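Local coordinates for lumazine protein (Photobacterium kishitanii, PDB 3A35) that serves as an antenna protein of bioluminescence, binding a lumazine or flavin chromophore and shifting luciferase emission to shorter wavelength, at residues A[69-74]-A[103-108]; A[126-131]-A[178-183]; A[11-16]-A[25-30]. All blocks are in the same frame, centred on the assembly; numbering follows the deposited sequence. Where two conformers were deposited one is given.

Contact 1: residues A[69-74]-A[103-108]; sequences TTTFRE and KGVATV. With RBF (riboflavin), chain C.
V105 sends its side chain toward the loop 69-74, and CG2 does most of the touching. It presses on the backbone of T70, 3.4 Å from T70 C, and together with CG1 it lies against the methyl of T71, V105 CG2 being 3.9 Å from T71 CG2. The T71 methyl is brought there by its torsion: OG1 sits between backbone N and carbonyl carbon (chi1 63°), which sets CG2 beside the N. One step earlier the packing is backbone on backbone, T69 O resting 3.3 Å from G104 CA in a CA-H...O contact. That carbonyl is buried here and has no hydrogen-bonding partner in the model. The contact joins the two lumazine-binding repeats predicted for the chain: a loop of the first meets the start of strand 104-114 in the second, where K103 and G104 share V180 as their partner, a classic beta bulge. T69 turns its hydroxyl to the riboflavin ribityl tail, T69 OG1 lying 2.6 Å from O5' of the ligand at hydrogen-bonding distance, although which acceptor takes the proton is unsettled. T70 adds its methyl, CG2 3.8 Å from the same O5', while its OG1 is bonded to A66 O.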
loop_
_atom_site.group_PDB
_atom_site.type_symbol
_atom_site.label_atom_id
_atom_site.label_comp_id
_atom_site.label_asym_id
_atom_site.label_seq_id
_atom_site.Cartn_x
_atom_site.Cartn_y
_atom_site.Cartn_z
ATOM N N THR A 69 9.374 8.894 1.984
ATOM C CA THR A 69 9.610 7.663 1.172
ATOM C C THR A 69 8.283 6.944 0.820
ATOM O O THR A 69 8.289 5.817 0.386
ATOM C CB THR A 69 10.432 6.676 2.053
ATOM O OG1 THR A 69 9.890 6.613 3.354
ATOM C CG2 THR A 69 11.895 7.198 2.142
ATOM N N THR A 70 7.187 7.710 0.915
ATOM C CA THR A 70 5.830 7.164 0.610
ATOM C C THR A 70 4.985 8.183 -0.127
ATOM O O THR A 70 5.380 9.364 -0.241
ATOM C CB THR A 70 5.072 6.780 1.947
ATOM O OG1 THR A 70 4.933 7.990 2.721
ATOM C CG2 THR A 70 5.872 5.745 2.769
ATOM N N THR A 71 3.799 7.760 -0.561
ATOM C CA THR A 71 2.897 8.655 -1.308
ATOM C C THR A 71 2.085 9.563 -0.456
ATOM O O THR A 71 1.312 10.422 -1.017
ATOM C CB THR A 71 2.055 7.793 -2.263
ATOM O OG1 THR A 71 1.291 6.951 -1.423
ATOM C CG2 THR A 71 2.922 7.008 -3.189
ATOM N N PHE A 72 2.065 9.364 0.883
ATOM C CA PHE A 72 1.077 10.098 1.691
ATOM C C PHE A 72 1.072 11.644 1.494
ATOM O O PHE A 72 -0.027 12.214 1.409
ATOM C CB PHE A 72 1.307 9.822 3.147
ATOM C CG PHE A 72 0.942 8.410 3.538
ATOM C CD1 PHE A 72 -0.387 8.053 3.638
ATOM C CD2 PHE A 72 1.911 7.452 3.738
ATOM C CE1 PHE A 72 -0.707 6.721 4.028
ATOM C CE2 PHE A 72 1.586 6.136 4.107
ATOM C CZ PHE A 72 0.287 5.763 4.218
ATOM N N ARG A 73 2.243 12.188 1.232
ATOM C CA ARG A 73 2.414 13.656 1.217
ATOM C C ARG A 73 1.520 14.187 0.163
ATOM O O ARG A 73 0.953 15.336 0.379
ATOM C CB ARG A 73 3.909 13.931 0.991
ATOM C CG ARG A 73 4.307 15.464 0.880
ATOM C CD ARG A 73 5.791 15.656 0.863
ATOM N NE ARG A 73 6.551 14.641 0.094
ATOM C CZ ARG A 73 7.799 14.269 0.390
ATOM N NH1 ARG A 73 8.383 14.847 1.427
ATOM N NH2 ARG A 73 8.458 13.387 -0.344
ATOM N N GLU A 74 1.344 13.433 -0.933
ATOM C CA GLU A 74 0.565 13.943 -2.105
ATOM C C GLU A 74 -0.775 13.384 -2.208
ATOM O O GLU A 74 -1.451 13.656 -3.182
ATOM C CB GLU A 74 1.249 13.567 -3.391
ATOM C CG GLU A 74 1.706 14.657 -4.255
ATOM C CD GLU A 74 3.101 14.896 -3.976
ATOM O OE1 GLU A 74 3.301 15.383 -2.832
ATOM O OE2 GLU A 74 3.969 14.616 -4.878
ATOM N N LYS A 103 10.160 0.915 0.833
ATOM C CA LYS A 103 11.509 1.285 0.277
ATOM C C LYS A 103 11.458 2.582 -0.450
ATOM O O LYS A 103 12.507 3.290 -0.490
ATOM C CB LYS A 103 11.989 0.173 -0.609
ATOM C CG LYS A 103 12.096 -1.105 0.167
ATOM C CD LYS A 103 12.683 -0.963 1.590
ATOM C CE LYS A 103 12.913 -2.369 2.174
ATOM N NZ LYS A 103 12.891 -2.362 3.677
ATOM N N GLY A 104 10.382 2.926 -1.129
ATOM C CA GLY A 104 10.312 4.251 -1.731
ATOM C C GLY A 104 9.115 4.255 -2.678
ATOM O O GLY A 104 8.321 3.288 -2.768
ATOM N N VAL A 105 8.895 5.375 -3.348
ATOM C CA VAL A 105 7.836 5.561 -4.283
ATOM C C VAL A 105 8.251 5.161 -5.679
ATOM O O VAL A 105 9.368 5.465 -6.145
ATOM C CB VAL A 105 7.395 6.992 -4.228
ATOM C CG1 VAL A 105 6.318 7.269 -5.214
ATOM C CG2 VAL A 105 6.826 7.365 -2.906
ATOM N N ALA A 106 7.350 4.547 -6.367
ATOM C CA ALA A 106 7.495 4.305 -7.869
ATOM C C ALA A 106 6.280 4.745 -8.610
ATOM O O ALA A 106 5.278 5.215 -8.006
ATOM C CB ALA A 106 7.847 2.848 -8.154
ATOM N N THR A 107 6.200 4.632 -9.959
ATOM C CA THR A 107 5.118 5.275 -10.681
ATOM C C THR A 107 4.607 4.311 -11.719
ATOM O O THR A 107 5.416 3.697 -12.458
ATOM C CB THR A 107 5.668 6.537 -11.382
ATOM O OG1 THR A 107 6.132 7.415 -10.359
ATOM C CG2 THR A 107 4.592 7.283 -12.131
ATOM N N VAL A 108 3.335 4.195 -11.844
ATOM C CA VAL A 108 2.660 3.284 -12.827
ATOM C C VAL A 108 3.020 3.823 -14.240
ATOM O O VAL A 108 2.702 4.962 -14.596
ATOM C CB VAL A 108 1.207 3.251 -12.603
ATOM C CG1 VAL A 108 0.470 2.484 -13.700
ATOM C CG2 VAL A 108 0.903 2.638 -11.226
HETATM N N1 RBF C . 5.988 6.166 10.235
HETATM C C2 RBF C . 5.169 7.235 10.327
HETATM O O2 RBF C . 5.316 8.238 9.561
HETATM N N3 RBF C . 4.085 7.292 11.196
HETATM C C4 RBF C . 3.782 6.202 12.046
HETATM O O4 RBF C . 2.805 6.305 12.798
HETATM C C4A RBF C . 4.704 5.140 11.982
HETATM N N5 RBF C . 4.498 4.054 12.917
HETATM C C5A RBF C . 5.397 2.991 12.839
HETATM C C6 RBF C . 5.268 2.010 13.827
HETATM C C7 RBF C . 6.219 0.955 13.749
HETATM C C7M RBF C . 6.098 -0.099 14.888
HETATM C C8 RBF C . 7.177 0.857 12.786
HETATM C C8M RBF C . 8.070 -0.310 12.763
HETATM C C9 RBF C . 7.281 1.869 11.768
HETATM C C9A RBF C . 6.437 2.979 11.864
HETATM N N10 RBF C . 6.575 4.067 10.937
HETATM C C10 RBF C . 5.736 5.141 11.085
HETATM C "C1'" RBF C . 7.634 4.152 10.019
HETATM C "C2'" RBF C . 7.284 3.851 8.576
HETATM O "O2'" RBF C . 6.659 2.526 8.501
HETATM C "C3'" RBF C . 8.453 3.840 7.739
HETATM O "O3'" RBF C . 9.051 5.234 7.920
HETATM C "C4'" RBF C . 8.149 3.796 6.232
HETATM O "O4'" RBF C . 7.693 2.469 5.886
HETATM C "C5'" RBF C . 9.384 4.103 5.376
HETATM O "O5'" RBF C . 9.076 4.184 3.983
#

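Contact 2: residues A[126-131]-A[178-183]; sequences KDLIEN and VNVETL
L128 and V180 make the apolar side-chain part of this contact, the leucine reaching out of an irregular loop toward a strand of the second beta-sheet. The leucine side chain is fully extended, with CG anti to the backbone N (chi1 179°) and the next torsion also near 180°, and this carries its methyls across to the strand. CD1 comes up to the valine and stops 4.1 Å from V180 CB. The other methyl is turned along the strand to T182, with L128 CD2 4.4 Å from T182 CG2, so one branched tip spans two residues that project from the same face. V180 is itself covered by I138 and I140 of strand 137-140 and by A106 of strand 104-114, so the leucine adds to the apolar cover of this valine.

Further along, side chain meets backbone. The methyl of T182 packs on the loop's main chain, T182 CG2 lying 4.1 Å from E130 O, and the side chain of N131 packs beside the same threonine. T182 is thereby touched by three residues of the loop, L128, E130 and N131, and buries more surface here than any other residue of the two segments.

Backbone pairing plays no part between the two segments: the CA atoms of L128 and V180 are 9.2 Å apart, and 126-131 is neither helix nor strand. The opposite face of the strand is used differently, for E181 hydrogen-bonds to T99 and G100, and N179 to T71 and N45. The contact is thus a loop folded over one face of strand 177-182, between strands 137-140 and 104-114 in the antiparallel sheet of the second lumazine-binding repeat.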
loop_
_atom_site.group_PDB
_atom_site.type_symbol
_atom_site.label_atom_id
_atom_site.label_comp_id
_atom_site.label_asym_id
_atom_site.label_seq_id
_atom_site.Cartn_x
_atom_site.Cartn_y
_atom_site.Cartn_z
ATOM N N LYS A 126 15.754 5.394 -10.317
ATOM C CA LYS A 126 17.101 4.807 -10.224
ATOM C C LYS A 126 17.553 4.737 -8.757
ATOM O O LYS A 126 18.275 3.818 -8.357
ATOM C CB LYS A 126 18.161 5.579 -11.040
ATOM C CG LYS A 126 17.781 6.043 -12.480
ATOM C CD LYS A 126 19.008 6.116 -13.435
ATOM C CE LYS A 126 20.357 6.520 -12.740
ATOM N NZ LYS A 126 21.429 6.903 -13.771
ATOM N N ASP A 127 17.122 5.697 -7.959
ATOM C CA ASP A 127 17.547 5.646 -6.590
ATOM C C ASP A 127 16.591 4.960 -5.645
ATOM O O ASP A 127 16.514 5.313 -4.466
ATOM C CB ASP A 127 17.995 7.011 -6.105
ATOM C CG ASP A 127 19.468 7.061 -5.963
ATOM O OD1 ASP A 127 19.879 7.027 -4.770
ATOM O OD2 ASP A 127 20.193 7.016 -7.013
ATOM N N LEU A 128 15.863 3.984 -6.184
ATOM C CA LEU A 128 15.279 2.926 -5.412
ATOM C C LEU A 128 15.984 1.685 -5.947
ATOM O O LEU A 128 15.761 1.300 -7.081
ATOM C CB LEU A 128 13.742 2.859 -5.636
ATOM C CG LEU A 128 12.810 1.815 -4.953
ATOM C CD1 LEU A 128 11.313 2.013 -5.282
ATOM C CD2 LEU A 128 13.207 0.369 -5.352
ATOM N N ILE A 129 16.870 1.047 -5.200
ATOM C CA ILE A 129 17.329 1.387 -3.858
ATOM C C ILE A 129 18.129 0.080 -3.670
ATOM O O ILE A 129 19.349 0.121 -3.542
ATOM C CB ILE A 129 16.118 1.718 -2.828
ATOM C CG1 ILE A 129 16.357 2.979 -1.940
ATOM C CG2 ILE A 129 15.693 0.511 -1.918
ATOM C CD1 ILE A 129 17.548 3.840 -2.209
ATOM N N GLU A 130 17.448 -1.066 -3.755
ATOM C CA GLU A 130 18.082 -2.360 -4.053
ATOM C C GLU A 130 17.089 -3.408 -4.573
ATOM O O GLU A 130 15.895 -3.112 -4.764
ATOM C CB GLU A 130 18.915 -2.912 -2.882
ATOM C CG GLU A 130 20.394 -2.515 -2.938
ATOM C CD GLU A 130 21.108 -2.981 -4.206
ATOM O OE1 GLU A 130 21.653 -2.115 -4.948
ATOM O OE2 GLU A 130 21.146 -4.220 -4.459
ATOM N N ASN A 131 17.613 -4.623 -4.755
ATOM C CA ASN A 131 16.958 -5.777 -5.442
ATOM C C ASN A 131 17.042 -5.698 -7.004
ATOM O O ASN A 131 18.180 -5.690 -7.555
ATOM C CB ASN A 131 15.580 -6.129 -4.845
ATOM C CG ASN A 131 15.708 -6.794 -3.483
ATOM O OD1 ASN A 131 16.238 -7.927 -3.359
ATOM N ND2 ASN A 131 15.268 -6.088 -2.440
ATOM N N VAL A 178 2.960 4.940 -6.308
ATOM C CA VAL A 178 2.680 3.759 -5.407
ATOM C C VAL A 178 3.825 3.594 -4.437
ATOM O O VAL A 178 4.962 3.947 -4.698
ATOM C CB VAL A 178 2.489 2.492 -6.239
ATOM C CG1 VAL A 178 1.341 2.546 -7.179
ATOM C CG2 VAL A 178 3.772 2.108 -7.004
ATOM N N ASN A 179 3.472 3.010 -3.284
ATOM C CA ASN A 179 4.491 2.599 -2.267
ATOM C C ASN A 179 5.007 1.229 -2.618
ATOM O O ASN A 179 4.223 0.276 -2.763
ATOM C CB ASN A 179 3.837 2.476 -0.880
ATOM C CG ASN A 179 3.364 3.828 -0.331
ATOM O OD1 ASN A 179 3.925 4.908 -0.690
ATOM N ND2 ASN A 179 2.449 3.812 0.616
ATOM N N VAL A 180 6.345 1.123 -2.729
ATOM C CA VAL A 180 6.953 -0.240 -3.030
ATOM C C VAL A 180 7.694 -0.755 -1.833
ATOM O O VAL A 180 8.473 0.003 -1.158
ATOM C CB VAL A 180 7.924 -0.034 -4.247
ATOM C CG1 VAL A 180 8.668 -1.391 -4.537
ATOM C CG2 VAL A 180 7.256 0.572 -5.441
ATOM N N GLU A 181 7.419 -2.037 -1.541
ATOM C CA GLU A 181 8.187 -2.753 -0.498
ATOM C C GLU A 181 8.870 -3.890 -1.260
ATOM O O GLU A 181 8.243 -4.787 -1.807
ATOM C CB GLU A 181 7.383 -3.318 0.673
ATOM C CG GLU A 181 8.328 -4.027 1.652
ATOM C CD GLU A 181 7.730 -4.421 2.861
ATOM O OE1 GLU A 181 6.620 -4.110 3.268
ATOM O OE2 GLU A 181 8.425 -5.253 3.541
ATOM N N THR A 182 10.208 -3.826 -1.328
ATOM C CA THR A 182 10.964 -4.947 -1.896
ATOM C C THR A 182 11.265 -5.951 -0.764
ATOM O O THR A 182 11.457 -5.596 0.412
ATOM C CB THR A 182 12.263 -4.474 -2.533
ATOM O OG1 THR A 182 13.030 -3.836 -1.511
ATOM C CG2 THR A 182 11.940 -3.458 -3.665
ATOM N N LEU A 183 11.436 -7.215 -1.207
ATOM C CA LEU A 183 11.317 -8.437 -0.383
ATOM C C LEU A 183 12.351 -9.437 -0.814
ATOM O O LEU A 183 11.966 -10.607 -1.149
ATOM C CB LEU A 183 9.967 -9.114 -0.628
ATOM C CG LEU A 183 8.701 -8.350 -0.332
ATOM C CD1 LEU A 183 7.538 -9.168 -0.767
ATOM C CD2 LEU A 183 8.520 -7.974 1.194
#

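Contact 3: residues A[11-16]-A[25-30]; sequences IIKKIS and GITFPK
I11 and T27 pair through their backbones in an antiparallel beta hairpin, formed by strands 8-17 and 22-27 of the first lumazine-binding barrel. They are a hydrogen-bonded pair: I11 N donates to T27 O at 3.1 Å, and T27 N returns a bond to I11 O at 2.8 Å. I12 and I26 follow as a non-hydrogen-bonded pair.

Beyond them the register slips by one residue in a classic beta bulge, with K13 and K14 together set against G25. The carbonyl of G25 is gripped twice, by K13 N at 2.7 Å and by K14 N at 3.2 Å, both donors lying in its plane. G25 N in turn reaches K14 O at 2.9 Å. Three backbone bonds therefore fix the bulge.

Side-chain packing occupies the face carrying I12 and I26. The CG2 methyl of I26 is anti to its backbone N (chi1 -57° for CG1) and packs on the main chain of I11, 3.7 Å from I11 N; it also meets the edge of the F28 ring in its plane. The I26 side chain also touches F61 and V81, and that of I12 touches L75 and H24, consistent with this face looking into the barrel.

K13 lies alongside T27, and a water supplies the polar link between them. The lysine runs out extended from CG and crosses the threonine obliquely, its aliphatic part beside the hydroxyl, with K13 CB 3.7 Å from T27 OG1. K14 heads in another direction, its NZ bonded to Y60 OH. Past the hydroxyl, the single water joins the two side chains, accepting from K13 NZ at 3.1 Å while also hydrogen-bonded to T27 OG1.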
loop_
_atom_site.group_PDB
_atom_site.type_symbol
_atom_site.label_atom_id
_atom_site.label_comp_id
_atom_site.label_asym_id
_atom_site.label_seq_id
_atom_site.Cartn_x
_atom_site.Cartn_y
_atom_site.Cartn_z
ATOM N N ILE A 11 -11.108 5.520 3.160
ATOM C CA ILE A 11 -11.234 6.686 2.325
ATOM C C ILE A 11 -10.709 7.897 3.137
ATOM O O ILE A 11 -11.163 8.131 4.270
ATOM C CB ILE A 11 -12.662 6.850 1.921
ATOM C CG1 ILE A 11 -13.208 5.648 1.078
ATOM C CG2 ILE A 11 -12.831 8.201 1.130
ATOM C CD1 ILE A 11 -12.624 5.555 -0.330
ATOM N N ILE A 12 -9.763 8.615 2.587
ATOM C CA ILE A 12 -9.196 9.761 3.362
ATOM C C ILE A 12 -10.286 10.831 3.559
ATOM O O ILE A 12 -10.965 11.243 2.554
ATOM C CB ILE A 12 -8.031 10.363 2.651
ATOM C CG1 ILE A 12 -6.886 9.360 2.440
ATOM C CG2 ILE A 12 -7.527 11.624 3.399
ATOM C CD1 ILE A 12 -5.743 9.887 1.729
ATOM N N LYS A 13 -10.551 11.194 4.794
ATOM C CA LYS A 13 -11.643 12.152 5.146
ATOM C C LYS A 13 -11.031 13.530 5.423
ATOM O O LYS A 13 -11.654 14.581 5.066
ATOM C CB LYS A 13 -12.340 11.590 6.331
ATOM C CG LYS A 13 -13.493 12.447 6.728
ATOM C CD LYS A 13 -14.470 11.934 7.656
ATOM C CE LYS A 13 -15.910 12.580 7.504
ATOM N NZ LYS A 13 -16.516 12.092 8.842
ATOM N N LYS A 14 -9.832 13.597 5.968
ATOM C CA LYS A 14 -9.271 14.860 6.453
ATOM C C LYS A 14 -7.746 14.765 6.328
ATOM O O LYS A 14 -7.172 13.701 6.556
ATOM C CB LYS A 14 -9.496 15.032 8.009
ATOM C CG LYS A 14 -10.937 15.076 8.473
ATOM C CD LYS A 14 -11.006 15.432 9.995
ATOM C CE LYS A 14 -12.459 15.550 10.509
ATOM N NZ LYS A 14 -12.496 15.374 11.950
ATOM N N ILE A 15 -7.053 15.829 5.941
ATOM C CA ILE A 15 -5.596 15.887 5.916
ATOM C C ILE A 15 -5.195 17.210 6.579
ATOM O O ILE A 15 -5.625 18.290 6.143
ATOM C CB ILE A 15 -5.059 15.785 4.579
ATOM C CG1 ILE A 15 -5.508 14.497 3.875
ATOM C CG2 ILE A 15 -3.472 15.971 4.543
ATOM C CD1 ILE A 15 -5.118 14.542 2.467
ATOM N N SER A 16 -4.314 17.139 7.551
ATOM C CA SER A 16 -3.697 18.347 8.201
ATOM C C SER A 16 -2.329 18.481 7.716
ATOM O O SER A 16 -1.523 17.460 7.870
ATOM C CB SER A 16 -3.641 18.082 9.693
ATOM O OG SER A 16 -4.930 18.007 10.321
ATOM N N GLY A 25 -6.946 11.612 8.576
ATOM C CA GLY A 25 -8.070 10.946 9.156
ATOM C C GLY A 25 -8.707 10.095 8.073
ATOM O O GLY A 25 -9.091 10.701 7.025
ATOM N N ILE A 26 -8.862 8.834 8.308
ATOM C CA ILE A 26 -9.276 7.879 7.258
ATOM C C ILE A 26 -10.548 7.219 7.735
ATOM O O ILE A 26 -10.591 6.554 8.776
ATOM C CB ILE A 26 -8.135 6.856 6.998
ATOM C CG1 ILE A 26 -6.824 7.599 6.607
ATOM C CG2 ILE A 26 -8.557 5.927 5.876
ATOM C CD1 ILE A 26 -5.623 6.649 6.409
ATOM N N THR A 27 -11.640 7.287 6.933
ATOM C CA THR A 27 -12.852 6.501 7.233
ATOM C C THR A 27 -12.623 5.056 6.973
ATOM O O THR A 27 -12.192 4.610 5.866
ATOM C CB THR A 27 -13.968 6.977 6.279
ATOM O OG1 THR A 27 -14.197 8.372 6.509
ATOM C CG2 THR A 27 -15.264 6.202 6.528
ATOM N N PHE A 28 -12.895 4.244 8.002
ATOM C CA PHE A 28 -12.676 2.820 7.929
ATOM C C PHE A 28 -13.977 2.065 7.789
ATOM O O PHE A 28 -14.933 2.483 8.382
ATOM C CB PHE A 28 -12.002 2.248 9.205
ATOM C CG PHE A 28 -10.486 2.301 9.246
ATOM C CD1 PHE A 28 -9.751 3.289 8.585
ATOM C CD2 PHE A 28 -9.802 1.329 9.962
ATOM C CE1 PHE A 28 -8.350 3.249 8.620
ATOM C CE2 PHE A 28 -8.378 1.336 10.066
ATOM C CZ PHE A 28 -7.694 2.270 9.438
ATOM N N PRO A 29 -13.930 0.955 7.066
ATOM C CA PRO A 29 -15.129 0.085 7.061
ATOM C C PRO A 29 -15.322 -0.521 8.428
ATOM O O PRO A 29 -14.351 -0.738 9.188
ATOM C CB PRO A 29 -14.799 -0.966 5.963
ATOM C CG PRO A 29 -13.379 -0.899 5.694
ATOM C CD PRO A 29 -12.800 0.428 6.252
ATOM N N LYS A 30 -16.567 -0.901 8.734
ATOM C CA LYS A 30 -16.858 -1.280 10.100
ATOM C C LYS A 30 -16.081 -2.488 10.607
ATOM O O LYS A 30 -15.620 -2.424 11.770
ATOM C CB LYS A 30 -18.391 -1.579 10.315
ATOM C CG LYS A 30 -18.697 -1.614 11.909
ATOM C CD LYS A 30 -18.785 -0.200 12.517
ATOM C CE LYS A 30 -19.129 -0.172 14.047
ATOM N NZ LYS A 30 -18.975 1.226 14.602
HETATM O O HOH W 1 -16.395 9.143 8.054
#

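Contacts 1 and 2 adjoin, their centres 10 Å apart, because strands 104-114 and 177-182 are neighbours in one sheet. K103 N lies 2.8 Å from V180 O, a probable hydrogen bond between the start of one strand and the other; T71 N, 2.9 Å from N179 OD1, probably bonds the loop 69-74 to strand 177-182. Contact 1 touches the ribityl end of riboflavin through T69 and T70, while the V180 side chain of contact 2 is about 9 Å from the ligand. Contact 3 lies in the barrel of the first repeat, which also supplies the loop 69-74; its centre is 19 Å from that of contact 1 and 27 Å from that of contact 2, across the chain's centre from the latter.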